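Local coordinates for sporulation-control protein spo0M (Bacillus subtilis, PDB 5CL2) that controls the expression of spo0A and is required for Bacillus subtilis to pass the morphological stage 0 of sporulation, at residues G8-E17 with G29-Q40; I42-Y53 with Y65-S76. All blocks are in the same frame, centred on the assembly; numbering follows the deposited sequence.

Contact 1: G8-E17 with G29-Q40. With NA (sodium ion), chain C.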
loop_
_atom_site.group_PDB
_atom_site.type_symbol
_atom_site.label_atom_id
_atom_site.label_comp_id
_atom_site.label_asym_id
_atom_site.label_seq_id
_atom_site.Cartn_x
_atom_site.Cartn_y
_atom_site.Cartn_z
ATOM N N GLY A 8 -19.683 27.188 27.822
ATOM C CA GLY A 8 -18.966 28.335 27.283
ATOM C C GLY A 8 -17.548 27.960 26.842
ATOM O O GLY A 8 -16.661 28.818 26.821
ATOM N N ALA A 9 -17.335 26.675 26.538
ATOM C CA ALA A 9 -16.016 26.091 26.182
ATOM C C ALA A 9 -15.523 26.304 24.736
ATOM O O ALA A 9 -16.295 26.695 23.849
ATOM C CB ALA A 9 -16.020 24.607 26.493
ATOM N N ALA A 10 -14.241 26.014 24.500
ATOM C CA ALA A 10 -13.651 26.202 23.168
ATOM C C ALA A 10 -14.342 25.306 22.143
ATOM O O ALA A 10 -14.710 24.171 22.435
ATOM C CB ALA A 10 -12.154 25.927 23.189
ATOM N N LYS A 11 -14.560 25.856 20.954
ATOM C CA LYS A 11 -15.392 25.210 19.946
ATOM C C LYS A 11 -14.679 25.057 18.585
ATOM O O LYS A 11 -13.935 25.940 18.151
ATOM C CB LYS A 11 -16.689 26.028 19.791
ATOM C CG LYS A 11 -17.148 26.225 18.351
ATOM C CD LYS A 11 -18.117 27.407 18.176
ATOM C CE LYS A 11 -18.480 27.521 16.690
ATOM N NZ LYS A 11 -17.267 27.753 15.808
ATOM N N VAL A 12 -14.893 23.936 17.913
ATOM C CA VAL A 12 -14.316 23.761 16.597
ATOM C C VAL A 12 -15.400 23.358 15.602
ATOM O O VAL A 12 -16.286 22.596 15.927
ATOM C CB VAL A 12 -13.148 22.730 16.613
ATOM C CG1 VAL A 12 -13.623 21.355 17.045
ATOM C CG2 VAL A 12 -12.467 22.712 15.274
ATOM N N ASP A 13 -15.360 23.937 14.411
ATOM C CA ASP A 13 -16.334 23.659 13.374
ATOM C C ASP A 13 -15.625 23.595 12.017
ATOM O O ASP A 13 -15.101 24.598 11.569
ATOM C CB ASP A 13 -17.413 24.758 13.386
ATOM C CG ASP A 13 -18.587 24.460 12.470
ATOM O OD1 ASP A 13 -18.794 23.282 12.102
ATOM O OD2 ASP A 13 -19.320 25.416 12.131
ATOM N N THR A 14 -15.646 22.446 11.341
ATOM C CA THR A 14 -14.984 22.324 10.040
ATOM C C THR A 14 -16.033 22.421 8.944
ATOM O O THR A 14 -17.093 21.814 9.041
ATOM C CB THR A 14 -14.204 21.000 9.897
ATOM O OG1 THR A 14 -13.119 20.966 10.826
ATOM C CG2 THR A 14 -13.638 20.851 8.492
ATOM N N ILE A 15 -15.746 23.184 7.899
ATOM C CA ILE A 15 -16.700 23.353 6.812
ATOM C C ILE A 15 -15.979 23.118 5.491
ATOM O O ILE A 15 -15.032 23.832 5.150
ATOM C CB ILE A 15 -17.357 24.784 6.847
ATOM C CG1 ILE A 15 -17.957 25.072 8.224
ATOM C CG2 ILE A 15 -18.409 24.954 5.749
ATOM C CD1 ILE A 15 -18.341 26.538 8.444
ATOM N N LEU A 16 -16.382 22.063 4.789
ATOM C CA LEU A 16 -15.870 21.752 3.464
ATOM C C LEU A 16 -16.612 22.559 2.418
ATOM O O LEU A 16 -17.749 22.939 2.649
ATOM C CB LEU A 16 -16.015 20.259 3.178
ATOM C CG LEU A 16 -15.617 19.374 4.358
ATOM C CD1 LEU A 16 -16.114 17.958 4.118
ATOM C CD2 LEU A 16 -14.109 19.415 4.621
ATOM N N GLU A 17 -16.010 22.802 1.259
ATOM C CA GLU A 17 -16.731 23.565 0.249
ATOM C C GLU A 17 -17.766 22.693 -0.451
ATOM O O GLU A 17 -18.831 23.194 -0.821
ATOM C CB GLU A 17 -15.776 24.151 -0.795
ATOM C CG GLU A 17 -14.830 25.216 -0.299
ATOM C CD GLU A 17 -13.856 25.654 -1.390
ATOM O OE1 GLU A 17 -14.004 25.178 -2.546
ATOM O OE2 GLU A 17 -12.979 26.510 -1.107
ATOM N N GLY A 29 -11.389 23.312 2.347
ATOM C CA GLY A 29 -12.298 23.759 3.386
ATOM C C GLY A 29 -11.628 24.666 4.376
ATOM O O GLY A 29 -10.517 25.152 4.155
ATOM N N THR A 30 -12.320 24.896 5.478
ATOM C CA THR A 30 -11.803 25.745 6.522
ATOM C C THR A 30 -12.124 25.135 7.862
ATOM O O THR A 30 -13.232 24.674 8.076
ATOM C CB THR A 30 -12.401 27.165 6.420
ATOM O OG1 THR A 30 -12.005 27.754 5.175
ATOM C CG2 THR A 30 -11.941 28.046 7.573
ATOM N N VAL A 31 -11.145 25.106 8.754
ATOM C CA VAL A 31 -11.406 24.803 10.158
ATOM C C VAL A 31 -11.653 26.126 10.935
ATOM O O VAL A 31 -10.773 26.974 11.007
ATOM C CB VAL A 31 -10.225 24.055 10.800
ATOM C CG1 VAL A 31 -10.537 23.695 12.247
ATOM C CG2 VAL A 31 -9.866 22.790 9.986
ATOM N N HIS A 32 -12.843 26.304 11.499
ATOM C CA HIS A 32 -13.137 27.461 12.358
ATOM C C HIS A 32 -12.999 27.112 13.830
ATOM O O HIS A 32 -13.538 26.107 14.292
ATOM C CB HIS A 32 -14.534 27.992 12.085
ATOM C CG HIS A 32 -14.735 28.411 10.663
ATOM N ND1 HIS A 32 -14.422 29.669 10.208
ATOM C CD2 HIS A 32 -15.192 27.719 9.594
ATOM C CE1 HIS A 32 -14.696 29.746 8.915
ATOM N NE2 HIS A 32 -15.165 28.569 8.520
ATOM N N VAL A 33 -12.251 27.930 14.561
ATOM C CA VAL A 33 -12.052 27.692 15.981
ATOM C C VAL A 33 -12.520 28.939 16.764
ATOM O O VAL A 33 -12.286 30.074 16.339
ATOM C CB VAL A 33 -10.581 27.368 16.280
ATOM C CG1 VAL A 33 -10.436 26.832 17.675
ATOM C CG2 VAL A 33 -10.070 26.324 15.305
ATOM N N LYS A 34 -13.230 28.732 17.870
ATOM C CA LYS A 34 -13.685 29.840 18.707
ATOM C C LYS A 34 -13.265 29.591 20.152
ATOM O O LYS A 34 -13.522 28.523 20.698
ATOM C CB LYS A 34 -15.204 30.037 18.603
ATOM C CG LYS A 34 -15.758 31.251 19.428
ATOM C CD LYS A 34 -17.250 31.523 19.107
ATOM C CE LYS A 34 -17.730 32.904 19.607
ATOM N NZ LYS A 34 -16.809 34.037 19.307
ATOM N N GLY A 35 -12.582 30.552 20.769
ATOM C CA GLY A 35 -12.077 30.298 22.106
ATOM C C GLY A 35 -13.227 30.210 23.085
ATOM O O GLY A 35 -14.312 30.738 22.836
ATOM N N GLY A 36 -13.007 29.534 24.203
ATOM C CA GLY A 36 -14.054 29.449 25.187
ATOM C C GLY A 36 -13.910 30.611 26.148
ATOM O O GLY A 36 -13.301 31.621 25.824
ATOM N N LYS A 37 -14.474 30.459 27.334
ATOM C CA LYS A 37 -14.434 31.492 28.361
ATOM C C LYS A 37 -13.013 31.793 28.844
ATOM O O LYS A 37 -12.686 32.940 29.163
ATOM C CB LYS A 37 -15.343 31.105 29.522
ATOM C CG LYS A 37 -16.837 31.230 29.165
ATOM C CD LYS A 37 -17.564 32.202 30.091
ATOM C CE LYS A 37 -19.070 32.263 29.820
ATOM N NZ LYS A 37 -19.804 33.150 30.800
ATOM N N ILE A 38 -12.166 30.765 28.873
ATOM C CA ILE A 38 -10.810 30.915 29.378
ATOM C C ILE A 38 -9.783 30.585 28.315
ATOM O O ILE A 38 -10.020 29.725 27.472
ATOM C CB ILE A 38 -10.573 29.980 30.585
ATOM C CG1 ILE A 38 -10.901 28.537 30.207
ATOM C CG2 ILE A 38 -11.459 30.380 31.743
ATOM C CD1 ILE A 38 -10.636 27.516 31.306
ATOM N N ALA A 39 -8.630 31.246 28.370
ATOM C CA ALA A 39 -7.683 31.171 27.268
ATOM C C ALA A 39 -7.083 29.771 27.246
ATOM O O ALA A 39 -6.861 29.155 28.292
ATOM C CB ALA A 39 -6.605 32.218 27.400
ATOM N N GLN A 40 -6.900 29.202 26.067
ATOM C CA GLN A 40 -6.290 27.877 26.052
ATOM C C GLN A 40 -5.163 27.743 25.057
ATOM O O GLN A 40 -5.085 28.481 24.067
ATOM C CB GLN A 40 -7.342 26.799 25.812
ATOM C CG GLN A 40 -8.499 26.831 26.792
ATOM C CD GLN A 40 -9.446 25.669 26.609
ATOM O OE1 GLN A 40 -10.201 25.635 25.642
ATOM N NE2 GLN A 40 -9.417 24.711 27.536
HETATM NA NA NA C . -18.368 20.089 10.436
HETATM O O HOH W 1 -19.669 18.885 11.341
#
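I15 and H32 meet on the face of the sheet that also carries K11, D13, T30 and K34: CD1 of I15 comes to 3.6 Å from CD2 of the H32 imidazole, the two side chains crossing at a slant. The ring stands with CG anti to its own carbonyl carbon (chi1 -59°). In this pose CG2 of T30 lies over one ring face, toward the rim. The carbonyl O of D13 lies at the ring edge, in plane, with D13 O 3.7 Å from H32 CD2. Were H32 an alanine, the loss of the ring is likely to leave I15 CD1 without its partner across the strands and T30 CG2 without the face it lies against. Further along, the aliphatic stem of K11 lies against K34, CD to CB 3.9 Å, while NZ of K34 leads away to the carbonyl O of G82 and a salt bridge with E84. On the opposite face, V12 CG2 meets V31 CG1 at 3.7 Å, and V31 CG2 lies 3.8 Å from T14 OG1, a hydroxyl hydrogen-bonded to T110. V12, V31 and V33 thus feed the interior of the arrestin-like beta-sandwich, with V33 resting on F87 and L112. Strands 11-16 and 29-34 run antiparallel, joined by paired N-H...O bonds at K11/K34, D13/H32 and I15/T30. At G29 a side chain would collide with I15 O. G8 O takes the N-H of K37 at 2.8 Å. The carbonyl O of T14 binds a sodium ion at 2.6 Å, with D122 and D124 as further ligands, the ion probably easing the repulsion between the two carboxylates and tying the outer strand to strand 120-128.

Contact 2: I42-Y53 with Y65-S76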
loop_
_atom_site.group_PDB
_atom_site.type_symbol
_atom_site.label_atom_id
_atom_site.label_comp_id
_atom_site.label_asym_id
_atom_site.label_seq_id
_atom_site.Cartn_x
_atom_site.Cartn_y
_atom_site.Cartn_z
ATOM N N ILE A 42 -3.555 25.514 22.356
ATOM C CA ILE A 42 -3.853 24.481 21.391
ATOM C C ILE A 42 -2.569 23.891 20.780
ATOM O O ILE A 42 -1.761 24.615 20.207
ATOM C CB ILE A 42 -4.780 25.041 20.312
ATOM C CG1 ILE A 42 -6.178 25.224 20.940
ATOM C CG2 ILE A 42 -4.787 24.095 19.072
ATOM C CD1 ILE A 42 -7.060 26.263 20.289
ATOM N N ARG A 43 -2.383 22.579 20.906
ATOM C CA ARG A 43 -1.146 21.939 20.417
ATOM C C ARG A 43 -1.136 21.791 18.894
ATOM O O ARG A 43 -0.138 22.091 18.252
ATOM C CB ARG A 43 -0.952 20.593 21.115
ATOM C CG ARG A 43 -0.742 20.791 22.627
ATOM C CD ARG A 43 -0.178 19.590 23.346
ATOM N NE ARG A 43 -0.868 18.360 22.971
ATOM C CZ ARG A 43 -0.346 17.144 23.101
ATOM N NH1 ARG A 43 0.877 17.003 23.603
ATOM N NH2 ARG A 43 -1.052 16.073 22.743
ATOM N N TYR A 44 -2.273 21.458 18.300
ATOM C CA TYR A 44 -2.333 21.301 16.858
ATOM C C TYR A 44 -3.770 21.072 16.430
ATOM O O TYR A 44 -4.605 20.706 17.244
ATOM C CB TYR A 44 -1.450 20.095 16.389
ATOM C CG TYR A 44 -1.934 18.758 16.925
ATOM C CD1 TYR A 44 -2.997 18.089 16.315
ATOM C CD2 TYR A 44 -1.338 18.160 18.042
ATOM C CE1 TYR A 44 -3.460 16.875 16.797
ATOM C CE2 TYR A 44 -1.804 16.921 18.538
ATOM C CZ TYR A 44 -2.868 16.293 17.901
ATOM O OH TYR A 44 -3.380 15.082 18.353
ATOM N N ILE A 45 -4.032 21.245 15.137
ATOM C CA ILE A 45 -5.277 20.805 14.532
ATOM C C ILE A 45 -4.955 19.854 13.364
ATOM O O ILE A 45 -4.298 20.257 12.379
ATOM C CB ILE A 45 -6.123 21.984 14.014
ATOM C CG1 ILE A 45 -6.392 23.005 15.131
ATOM C CG2 ILE A 45 -7.435 21.485 13.381
ATOM C CD1 ILE A 45 -7.114 24.228 14.626
ATOM N N ASP A 46 -5.426 18.609 13.498
ATOM C CA ASP A 46 -5.280 17.550 12.489
ATOM C C ASP A 46 -6.630 17.267 11.855
ATOM O O ASP A 46 -7.682 17.432 12.495
ATOM C CB ASP A 46 -4.734 16.237 13.094
ATOM C CG ASP A 46 -3.219 16.274 13.356
ATOM O OD1 ASP A 46 -2.538 17.222 12.905
ATOM O OD2 ASP A 46 -2.718 15.382 14.080
ATOM N N LEU A 47 -6.581 16.871 10.587
ATOM C CA LEU A 47 -7.724 16.341 9.855
ATOM C C LEU A 47 -7.444 14.875 9.544
ATOM O O LEU A 47 -6.302 14.513 9.236
ATOM C CB LEU A 47 -7.934 17.078 8.534
ATOM C CG LEU A 47 -8.711 18.391 8.572
ATOM C CD1 LEU A 47 -9.392 18.632 7.240
ATOM C CD2 LEU A 47 -9.662 18.481 9.760
ATOM N N GLN A 48 -8.479 14.042 9.606
ATOM C CA GLN A 48 -8.350 12.629 9.252
ATOM C C GLN A 48 -9.472 12.211 8.344
ATOM O O GLN A 48 -10.640 12.471 8.632
ATOM C CB GLN A 48 -8.375 11.714 10.472
ATOM C CG GLN A 48 -7.643 12.225 11.671
ATOM C CD GLN A 48 -6.801 11.133 12.302
ATOM O OE1 GLN A 48 -7.227 9.971 12.387
ATOM N NE2 GLN A 48 -5.586 11.494 12.733
ATOM N N LEU A 49 -9.110 11.497 7.281
ATOM C CA LEU A 49 -10.084 10.870 6.396
ATOM C C LEU A 49 -10.168 9.411 6.838
ATOM O O LEU A 49 -9.155 8.739 6.970
ATOM C CB LEU A 49 -9.665 11.006 4.930
ATOM C CG LEU A 49 -10.686 10.665 3.839
ATOM C CD1 LEU A 49 -11.749 11.764 3.678
ATOM C CD2 LEU A 49 -9.987 10.384 2.521
ATOM N N SER A 50 -11.369 8.938 7.136
ATOM C CA SER A 50 -11.486 7.586 7.645
ATOM C C SER A 50 -12.720 6.857 7.159
ATOM O O SER A 50 -13.675 7.444 6.644
ATOM C CB SER A 50 -11.497 7.571 9.161
ATOM O OG SER A 50 -12.646 8.238 9.617
ATOM N N THR A 51 -12.668 5.544 7.303
ATOM C CA THR A 51 -13.815 4.733 6.962
ATOM C C THR A 51 -13.804 3.566 7.932
ATOM O O THR A 51 -13.087 3.632 8.944
ATOM C CB THR A 51 -13.788 4.287 5.480
ATOM O OG1 THR A 51 -15.053 3.710 5.145
ATOM C CG2 THR A 51 -12.644 3.325 5.194
ATOM N N ARG A 52 -14.661 2.571 7.694
ATOM C CA ARG A 52 -14.684 1.355 8.492
ATOM C C ARG A 52 -14.640 0.139 7.562
ATOM O O ARG A 52 -15.056 0.209 6.408
ATOM C CB ARG A 52 -15.940 1.273 9.352
ATOM C CG ARG A 52 -16.532 2.594 9.737
ATOM C CD ARG A 52 -17.952 2.399 10.231
ATOM N NE ARG A 52 -18.796 1.766 9.221
ATOM C CZ ARG A 52 -20.126 1.798 9.233
ATOM N NH1 ARG A 52 -20.775 2.424 10.213
ATOM N NH2 ARG A 52 -20.810 1.191 8.270
ATOM N N TYR A 53 -14.145 -0.979 8.057
ATOM C CA TYR A 53 -14.161 -2.175 7.243
ATOM C C TYR A 53 -14.526 -3.377 8.080
ATOM O O TYR A 53 -14.394 -3.349 9.312
ATOM C CB TYR A 53 -12.827 -2.376 6.528
ATOM C CG TYR A 53 -11.639 -2.725 7.394
ATOM C CD1 TYR A 53 -10.911 -1.742 8.060
ATOM C CD2 TYR A 53 -11.220 -4.044 7.513
ATOM C CE1 TYR A 53 -9.798 -2.079 8.835
ATOM C CE2 TYR A 53 -10.120 -4.392 8.269
ATOM C CZ TYR A 53 -9.408 -3.424 8.922
ATOM O OH TYR A 53 -8.318 -3.826 9.667
ATOM N N TYR A 65 -12.428 0.705 12.577
ATOM C CA TYR A 65 -12.136 2.046 12.087
ATOM C C TYR A 65 -10.775 2.052 11.380
ATOM O O TYR A 65 -9.826 1.366 11.799
ATOM C CB TYR A 65 -12.171 3.016 13.285
ATOM C CG TYR A 65 -11.887 4.480 13.025
ATOM C CD1 TYR A 65 -12.909 5.354 12.681
ATOM C CD2 TYR A 65 -10.596 5.004 13.167
ATOM C CE1 TYR A 65 -12.656 6.723 12.470
ATOM C CE2 TYR A 65 -10.329 6.370 12.947
ATOM C CZ TYR A 65 -11.371 7.221 12.601
ATOM O OH TYR A 65 -11.143 8.573 12.385
ATOM N N ALA A 66 -10.671 2.814 10.299
ATOM C CA ALA A 66 -9.421 2.838 9.531
ATOM C C ALA A 66 -9.131 4.217 8.980
ATOM O O ALA A 66 -10.027 4.859 8.418
ATOM C CB ALA A 66 -9.478 1.835 8.395
ATOM N N THR A 67 -7.875 4.642 9.091
ATOM C CA THR A 67 -7.481 5.967 8.635
ATOM C C THR A 67 -6.987 5.940 7.198
ATOM O O THR A 67 -5.991 5.295 6.892
ATOM C CB THR A 67 -6.395 6.549 9.571
ATOM O OG1 THR A 67 -6.935 6.662 10.897
ATOM C CG2 THR A 67 -5.934 7.912 9.104
ATOM N N ILE A 68 -7.687 6.639 6.311
ATOM C CA ILE A 68 -7.323 6.699 4.891
ATOM C C ILE A 68 -6.223 7.722 4.618
ATOM O O ILE A 68 -5.330 7.526 3.766
ATOM C CB ILE A 68 -8.546 7.045 4.035
ATOM C CG1 ILE A 68 -9.590 5.941 4.126
ATOM C CG2 ILE A 68 -8.171 7.216 2.593
ATOM C CD1 ILE A 68 -10.945 6.357 3.578
ATOM N N HIS A 69 -6.327 8.857 5.299
ATOM C CA HIS A 69 -5.355 9.929 5.132
ATOM C C HIS A 69 -5.323 10.773 6.375
ATOM O O HIS A 69 -6.340 10.924 7.057
ATOM C CB HIS A 69 -5.698 10.773 3.922
ATOM C CG HIS A 69 -4.744 11.898 3.672
ATOM N ND1 HIS A 69 -3.412 11.672 3.382
ATOM C CD2 HIS A 69 -4.927 13.222 3.631
ATOM C CE1 HIS A 69 -2.816 12.834 3.177
ATOM N NE2 HIS A 69 -3.710 13.797 3.331
ATOM N N SER A 70 -4.168 11.342 6.676
ATOM C CA SER A 70 -4.043 12.169 7.860
ATOM C C SER A 70 -3.020 13.253 7.568
ATOM O O SER A 70 -2.056 12.990 6.866
ATOM C CB SER A 70 -3.642 11.308 9.058
ATOM O OG SER A 70 -3.488 12.088 10.213
ATOM N N PHE A 71 -3.267 14.481 8.033
ATOM C CA PHE A 71 -2.294 15.569 7.933
ATOM C C PHE A 71 -2.575 16.686 8.954
ATOM O O PHE A 71 -3.685 16.794 9.482
ATOM C CB PHE A 71 -2.272 16.149 6.513
ATOM C CG PHE A 71 -3.423 17.051 6.215
ATOM C CD1 PHE A 71 -4.667 16.525 5.924
ATOM C CD2 PHE A 71 -3.261 18.430 6.235
ATOM C CE1 PHE A 71 -5.741 17.367 5.652
ATOM C CE2 PHE A 71 -4.322 19.278 5.962
ATOM C CZ PHE A 71 -5.570 18.748 5.679
ATOM N N ARG A 72 -1.578 17.531 9.209
ATOM C CA ARG A 72 -1.720 18.593 10.223
ATOM C C ARG A 72 -2.198 19.916 9.630
ATOM O O ARG A 72 -1.535 20.496 8.781
ATOM C CB ARG A 72 -0.397 18.794 10.958
ATOM C CG ARG A 72 -0.394 19.932 11.987
ATOM C CD ARG A 72 0.429 19.527 13.197
ATOM N NE ARG A 72 -0.129 18.301 13.760
ATOM C CZ ARG A 72 0.375 17.627 14.783
ATOM N NH1 ARG A 72 1.499 18.014 15.363
ATOM N NH2 ARG A 72 -0.248 16.540 15.205
ATOM N N VAL A 73 -3.355 20.394 10.072
ATOM C CA VAL A 73 -3.853 21.669 9.557
ATOM C C VAL A 73 -3.020 22.802 10.156
ATOM O O VAL A 73 -2.580 23.709 9.447
ATOM C CB VAL A 73 -5.344 21.876 9.854
ATOM C CG1 VAL A 73 -5.771 23.295 9.490
ATOM C CG2 VAL A 73 -6.184 20.847 9.104
ATOM N N THR A 74 -2.777 22.752 11.454
ATOM C CA THR A 74 -1.947 23.806 12.009
ATOM C C THR A 74 -1.262 23.324 13.265
ATOM O O THR A 74 -1.699 22.355 13.876
ATOM C CB THR A 74 -2.771 25.142 12.299
ATOM O OG1 THR A 74 -1.867 26.225 12.549
ATOM C CG2 THR A 74 -3.679 25.023 13.498
ATOM N N GLY A 75 -0.199 24.022 13.643
ATOM C CA GLY A 75 0.541 23.712 14.841
ATOM C C GLY A 75 0.037 24.563 15.993
ATOM O O GLY A 75 -1.012 25.198 15.910
ATOM N N SER A 76 0.804 24.547 17.076
ATOM C CA SER A 76 0.460 25.168 18.331
ATOM C C SER A 76 0.200 26.696 18.275
ATOM O O SER A 76 0.843 27.424 17.510
ATOM C CB SER A 76 1.564 24.836 19.336
ATOM O OG SER A 76 2.751 25.533 19.015
#
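The carbonyl O of L49 is gripped by two N-H groups, those of I68 at 2.6 Å and H69 at 3.3 Å, both arriving from the same face of its plane. This is a classic beta bulge, and a second one sets V73 and T74 opposite I45 in the same antiparallel hairpin, formed by strands 40-57 and 60-79. Each bulge shifts the register by one residue; between them L47 lies beside F71, CB to CE1 3.6 Å, and its CG reaches V73 CG2, while L49 CD2 meets I68 CG2 at 3.7 Å. L47 and V73 also pack on strand 84-92, through F89 and F87. The other face is polar. Bent at chi2 and chi3, R72 offers D46 its side-on edge, NE to OD1 and NH2 to OD2 (3.0 Å), each oxygen being met on its syn side. The guanidinium lies flat on the Y44 ring, planes 8° apart, a cation-pi stack that leaves the carboxylate at the guanidinium edge. Y44 holds this pose with CG between its backbone N and carbonyl carbon (chi1 64°), its OH bonded to D111. NH2 of R72 sits over the ring centre, 3.3 Å from Y44 CG.

Contacts 1 and 2 follow one another along the chain, their centres about 16 Å apart, and lie in different sheets of the same beta-sandwich. Contact 1 belongs to the sheet of strands 11-16, 26-34 and 84-92; contact 2 forms one margin of the sheet facing it. They touch through their apolar faces: V33 CG2 is 3.7 Å from I45 CD1, V31 CG1 lies 4.0 Å from I45 CG2, and V31 CG2 is 4.2 Å from V73 CG1. I45 thus meets both V31 and V33. The sodium site involves contact 1 directly through T14, whereas contact 2 takes no part in it, the L47 side chain lying about 9 Å from the ion.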